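Long-range contacts in penicillin binding protein 2X (Streptococcus thermophilus, PDB 5U47), which probably cross-links the peptides of adjacent glycan strands in septal peptidoglycan, as a transpeptidase of the divisome that beta-lactams inactivate: residues E239-I244 against K551-N556; I244-T249 against V545-P550. The protein carries 1 engineered substitution. All coordinates share one frame; numbering follows the deposited sequence.

In the fold
After the N-terminal region the chain runs through helix 224-241 and leaves it at the turn before strand 245-252. Contact 1 joins this turn, in residues 239-244, to residues 551-556, and so closes a long loop in the chain. Contact 2 lies within that loop. It pairs the start of strand 245-252 with the end of strand 541-548, and Ile-244 belongs to both contacts. The centres of the two contacts are about 9 Å apart. Val-547 is one bridge between them, since it packs against Thr-241, Gly-243 and Trp-553. Together they tie helix 224-241 and the segment leading to helix 558-572 to the central antiparallel sheet of the transpeptidase domain.

Contact 1: residues E239-I244 against K551-N556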
loop_
_atom_site.group_PDB
_atom_site.type_symbol
_atom_site.label_atom_id
_atom_site.label_comp_id
_atom_site.label_asym_id
_atom_site.label_seq_id
_atom_site.Cartn_x
_atom_site.Cartn_y
_atom_site.Cartn_z
ATOM N N GLU A 239 23.574 -1.283 -2.145
ATOM C CA GLU A 239 24.980 -1.347 -2.555
ATOM C C GLU A 239 25.800 -2.003 -1.445
ATOM O O GLU A 239 26.650 -2.829 -1.711
ATOM C CB GLU A 239 25.527 0.036 -2.868
ATOM C CG GLU A 239 24.893 0.649 -4.101
ATOM C CD GLU A 239 25.230 2.120 -4.298
ATOM O OE1 GLU A 239 25.974 2.709 -3.462
ATOM O OE2 GLU A 239 24.734 2.683 -5.299
ATOM N N GLN A 240 25.510 -1.654 -0.200
ATOM C CA GLN A 240 26.229 -2.229 0.949
ATOM C C GLN A 240 25.936 -3.702 1.221
ATOM O O GLN A 240 26.837 -4.464 1.558
ATOM C CB GLN A 240 25.858 -1.489 2.222
ATOM C CG GLN A 240 26.429 -0.100 2.401
ATOM C CD GLN A 240 26.028 0.442 3.761
ATOM O OE1 GLN A 240 24.844 0.502 4.084
ATOM N NE2 GLN A 240 27.009 0.812 4.572
ATOM N N THR A 241 24.665 -4.088 1.108
ATOM C CA THR A 241 24.234 -5.458 1.434
ATOM C C THR A 241 24.275 -6.446 0.267
ATOM O O THR A 241 24.596 -7.625 0.462
ATOM C CB THR A 241 22.788 -5.470 1.987
ATOM O OG1 THR A 241 21.883 -4.934 1.013
ATOM C CG2 THR A 241 22.678 -4.657 3.250
ATOM N N LYS A 242 23.973 -5.956 -0.935
ATOM C CA LYS A 242 23.822 -6.799 -2.137
ATOM C C LYS A 242 22.822 -7.941 -1.874
ATOM O O LYS A 242 23.075 -9.106 -2.215
ATOM C CB LYS A 242 25.143 -7.385 -2.659
ATOM C CG LYS A 242 26.225 -6.396 -3.065
ATOM C CD LYS A 242 27.141 -6.045 -1.902
ATOM C CE LYS A 242 28.375 -5.328 -2.417
ATOM N NZ LYS A 242 29.234 -4.879 -1.294
ATOM N N GLY A 243 21.703 -7.602 -1.233
ATOM C CA GLY A 243 20.659 -8.576 -0.963
ATOM C C GLY A 243 19.865 -8.833 -2.230
ATOM O O GLY A 243 19.890 -8.018 -3.169
ATOM N N ILE A 244 19.157 -9.961 -2.257
ATOM C CA ILE A 244 18.318 -10.306 -3.399
ATOM C C ILE A 244 17.057 -9.445 -3.429
ATOM O O ILE A 244 16.495 -9.223 -4.482
ATOM C CB ILE A 244 18.004 -11.813 -3.479
ATOM C CG1 ILE A 244 17.101 -12.278 -2.336
ATOM C CG2 ILE A 244 19.320 -12.602 -3.477
ATOM C CD1 ILE A 244 16.640 -13.717 -2.494
ATOM N N LYS A 551 24.577 -10.539 0.647
ATOM C CA LYS A 551 25.903 -11.133 0.415
ATOM C C LYS A 551 26.861 -10.726 1.521
ATOM O O LYS A 551 27.666 -11.537 1.970
ATOM C CB LYS A 551 26.535 -10.681 -0.908
ATOM C CG LYS A 551 26.370 -11.611 -2.098
ATOM C CD LYS A 551 24.956 -11.685 -2.606
ATOM C CE LYS A 551 24.878 -12.581 -3.833
ATOM N NZ LYS A 551 23.472 -12.770 -4.290
ATOM N N THR A 552 26.779 -9.454 1.912
ATOM C CA THR A 552 27.615 -8.862 2.949
ATOM C C THR A 552 26.671 -8.332 4.008
ATOM O O THR A 552 25.704 -7.631 3.671
ATOM C CB THR A 552 28.450 -7.683 2.387
ATOM O OG1 THR A 552 29.124 -8.086 1.193
ATOM C CG2 THR A 552 29.489 -7.201 3.400
ATOM N N TRP A 553 26.914 -8.668 5.279
ATOM C CA TRP A 553 26.020 -8.202 6.350
ATOM C C TRP A 553 26.701 -7.790 7.649
ATOM O O TRP A 553 27.652 -8.403 8.092
ATOM C CB TRP A 553 24.954 -9.252 6.699
ATOM C CG TRP A 553 24.036 -8.703 7.747
ATOM C CD1 TRP A 553 23.956 -9.067 9.065
ATOM C CD2 TRP A 553 23.147 -7.609 7.580
ATOM N NE1 TRP A 553 23.035 -8.280 9.717
ATOM C CE2 TRP A 553 22.524 -7.376 8.825
ATOM C CE3 TRP A 553 22.801 -6.806 6.492
ATOM C CZ2 TRP A 553 21.587 -6.384 9.005
ATOM C CZ3 TRP A 553 21.863 -5.815 6.668
ATOM C CH2 TRP A 553 21.256 -5.617 7.915
ATOM N N ASN A 554 26.139 -6.755 8.256
ATOM C CA ASN A 554 26.558 -6.244 9.537
ATOM C C ASN A 554 25.371 -5.407 10.012
ATOM O O ASN A 554 24.816 -4.644 9.229
ATOM C CB ASN A 554 27.813 -5.384 9.365
ATOM C CG ASN A 554 28.366 -4.878 10.676
ATOM O OD1 ASN A 554 27.625 -4.449 11.566
ATOM N ND2 ASN A 554 29.682 -4.889 10.786
ATOM N N ASN A 555 24.976 -5.541 11.271
ATOM C CA ASN A 555 23.845 -4.750 11.779
ATOM C C ASN A 555 24.026 -3.245 11.601
ATOM O O ASN A 555 23.048 -2.524 11.473
ATOM C CB ASN A 555 23.508 -5.106 13.229
ATOM C CG ASN A 555 22.722 -6.403 13.342
ATOM O OD1 ASN A 555 22.041 -6.816 12.402
ATOM N ND2 ASN A 555 22.783 -7.033 14.505
ATOM N N ASN A 556 25.276 -2.791 11.558
ATOM C CA ASN A 556 25.596 -1.387 11.343
ATOM C C ASN A 556 25.024 -0.854 10.034
ATOM O O ASN A 556 24.840 0.364 9.895
ATOM C CB ASN A 556 27.118 -1.176 11.334
ATOM C CG ASN A 556 27.764 -1.486 12.679
ATOM O OD1 ASN A 556 27.089 -1.533 13.703
ATOM N ND2 ASN A 556 29.080 -1.709 12.677
#
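Lys-551 lies against the turn that ends helix 224-241. Its CB is 4.0 Å from CB of Lys-242. The chain then bends at chi2 (69°), which carries CD to 3.2 Å from O of Lys-242. The rest of the chain runs on extended. NZ ends near the CG2 branch of Ile-244, an apolar neighbour for the ammonium group.

Thr-552 donates a backbone bond. Its N meets O of Thr-241 over 3.2 Å, and the N-H points almost straight at the acceptor (179°). This carbonyl belongs to the last residue of the helix. Lys-242 follows with positive phi, so the chain turns out of the helix just where the second segment meets it. A CA-H...O contact returns from CA of Thr-241 to O of Thr-552 (3.4 Å). CB of Thr-552 faces the helix end, 3.7 Å from O of Gln-240. The side chain lies alongside Lys-242, and the two point the same way.

In the fold, this joins the end of a long helix to the segment between strand 541-548, the last of the sheet in chain order but in the middle of it, and helix 558-572.

With chi1 of Trp-553 at -177°, CG lies opposite the backbone N, and the indole runs alongside Thr-241 in the same direction. The methyl CG2 of that threonine packs on the indole edge, 3.7 Å from CZ3. Thr-241 turns its hydroxyl back to O of Phe-237. Phe-558 packs edge-to-face with the same ring. NE1 donates to OD1 of Asn-555, which it approaches from above the carbonyl plane. N of Asn-555 lies above one indole face, off toward the rim. Asn-554 OD1 accepts from N of Asn-556 at 2.9 Å, an Asx turn that leads toward helix 558-572.

Contact 2: residues I244-T249 against V545-P550; sequences INASAT and VTVQEP
Ile-244 and Gln-548 meet at the end of an antiparallel strand pair. N of Ile-244 donates to O of Gln-548 over 3.0 Å. CG1 of Ile-244 sits between its backbone N and carbonyl carbon (chi1 68°). This brings its CD1 over to the Gln-548 amide and to within 3.6 Å of OE2 of Glu-549. That oxygen also accepts from NE2 of Gln-548 and forms a salt bridge with Lys-520. The other end of the Gln-548 amide, OE1, accepts from ND2 of Asn-245 at 3.0 Å. The two amide planes are nearly perpendicular (84°).

Ser-247 buries its hydroxyl against Thr-546. OG of Ser-247 and OG1 of Thr-546 are 2.6 Å apart, and either could donate. A water links OG1 of Thr-546 to OD1 of Asn-245. Ser-247 and Thr-546 are also a hydrogen-bonded pair: N of Ser-247 donates to O of Thr-546, and N of Thr-546 to O of Ser-247, each at 2.9 Å.

On the other face, Ala-246 and Ala-248 lie against Val-547 and Val-545. Helix 224-241 packs there, through Met-234, Phe-237 and Met-238. Helix 416-427 touches the Ser-247 face. Strands 258-264 and 526-534 flank the pair in the five-stranded antiparallel sheet of the beta-lactamase-type transpeptidase domain.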
loop_
_atom_site.group_PDB
_atom_site.type_symbol
_atom_site.label_atom_id
_atom_site.label_comp_id
_atom_site.label_asym_id
_atom_site.label_seq_id
_atom_site.Cartn_x
_atom_site.Cartn_y
_atom_site.Cartn_z
ATOM N N ILE A 244 19.157 -9.961 -2.257
ATOM C CA ILE A 244 18.318 -10.306 -3.399
ATOM C C ILE A 244 17.057 -9.445 -3.429
ATOM O O ILE A 244 16.495 -9.223 -4.482
ATOM C CB ILE A 244 18.004 -11.813 -3.479
ATOM C CG1 ILE A 244 17.101 -12.278 -2.336
ATOM C CG2 ILE A 244 19.320 -12.602 -3.477
ATOM C CD1 ILE A 244 16.640 -13.717 -2.494
ATOM N N ASN A 245 16.614 -8.978 -2.262
ATOM C CA ASN A 245 15.477 -8.055 -2.191
ATOM C C ASN A 245 15.513 -7.290 -0.883
ATOM O O ASN A 245 16.279 -7.619 0.016
ATOM C CB ASN A 245 14.118 -8.755 -2.436
ATOM C CG ASN A 245 13.707 -9.678 -1.319
ATOM O OD1 ASN A 245 13.592 -9.259 -0.170
ATOM N ND2 ASN A 245 13.442 -10.945 -1.659
ATOM N N ALA A 246 14.731 -6.224 -0.798
ATOM C CA ALA A 246 14.676 -5.441 0.422
ATOM C C ALA A 246 13.426 -4.586 0.399
ATOM O O ALA A 246 12.824 -4.383 -0.668
ATOM C CB ALA A 246 15.922 -4.563 0.562
ATOM N N SER A 247 13.035 -4.094 1.578
ATOM C CA SER A 247 11.892 -3.226 1.695
ATOM C C SER A 247 12.118 -2.257 2.842
ATOM O O SER A 247 12.887 -2.530 3.754
ATOM C CB SER A 247 10.629 -4.032 1.947
ATOM O OG SER A 247 10.697 -4.629 3.226
ATOM N N ALA A 248 11.435 -1.127 2.774
ATOM C CA ALA A 248 11.465 -0.107 3.819
ATOM C C ALA A 248 10.182 0.687 3.773
ATOM O O ALA A 248 9.772 1.133 2.675
ATOM C CB ALA A 248 12.628 0.816 3.623
ATOM N N THR A 249 9.564 0.882 4.941
ATOM C CA THR A 249 8.350 1.646 5.054
ATOM C C THR A 249 8.364 2.508 6.304
ATOM O O THR A 249 8.785 2.061 7.378
ATOM C CB THR A 249 7.115 0.711 5.076
ATOM O OG1 THR A 249 7.045 -0.007 3.839
ATOM C CG2 THR A 249 5.830 1.483 5.237
ATOM N N VAL A 545 12.366 -2.088 8.142
ATOM C CA VAL A 545 13.277 -2.382 7.041
ATOM C C VAL A 545 13.601 -3.853 7.012
ATOM O O VAL A 545 13.794 -4.453 8.077
ATOM C CB VAL A 545 14.583 -1.572 7.202
ATOM C CG1 VAL A 545 15.560 -1.861 6.069
ATOM C CG2 VAL A 545 14.269 -0.093 7.263
ATOM N N THR A 546 13.654 -4.433 5.808
ATOM C CA THR A 546 14.007 -5.831 5.620
ATOM C C THR A 546 14.963 -5.962 4.428
ATOM O O THR A 546 14.937 -5.150 3.523
ATOM C CB THR A 546 12.781 -6.739 5.326
ATOM O OG1 THR A 546 12.338 -6.556 3.968
ATOM C CG2 THR A 546 11.609 -6.469 6.304
ATOM N N VAL A 547 15.818 -6.974 4.477
ATOM C CA VAL A 547 16.718 -7.330 3.398
ATOM C C VAL A 547 16.873 -8.855 3.453
ATOM O O VAL A 547 17.148 -9.430 4.525
ATOM C CB VAL A 547 18.096 -6.612 3.470
ATOM C CG1 VAL A 547 18.815 -6.901 4.767
ATOM C CG2 VAL A 547 18.967 -7.008 2.280
ATOM N N GLN A 548 16.655 -9.507 2.312
ATOM C CA GLN A 548 16.757 -10.940 2.213
ATOM C C GLN A 548 18.081 -11.343 1.565
ATOM O O GLN A 548 18.479 -10.802 0.524
ATOM C CB GLN A 548 15.574 -11.524 1.427
ATOM C CG GLN A 548 15.584 -13.049 1.359
ATOM C CD GLN A 548 14.346 -13.662 0.727
ATOM O OE1 GLN A 548 13.339 -13.007 0.553
ATOM N NE2 GLN A 548 14.434 -14.946 0.378
ATOM N N GLU A 549 18.744 -12.303 2.211
ATOM C CA GLU A 549 19.996 -12.895 1.752
ATOM C C GLU A 549 21.059 -11.889 1.315
ATOM O O GLU A 549 21.507 -11.901 0.171
ATOM C CB GLU A 549 19.712 -13.914 0.652
ATOM C CG GLU A 549 18.827 -15.056 1.124
ATOM C CD GLU A 549 18.332 -15.941 -0.005
ATOM O OE1 GLU A 549 19.148 -16.342 -0.851
ATOM O OE2 GLU A 549 17.118 -16.257 -0.031
ATOM N N PRO A 550 21.466 -11.007 2.237
ATOM C CA PRO A 550 22.531 -10.074 1.937
ATOM C C PRO A 550 23.864 -10.819 1.744
ATOM O O PRO A 550 24.198 -11.672 2.564
ATOM C CB PRO A 550 22.591 -9.201 3.188
ATOM C CG PRO A 550 22.085 -10.074 4.285
ATOM C CD PRO A 550 21.019 -10.907 3.642
HETATM O O HOH W 1 12.525 -8.470 2.148
#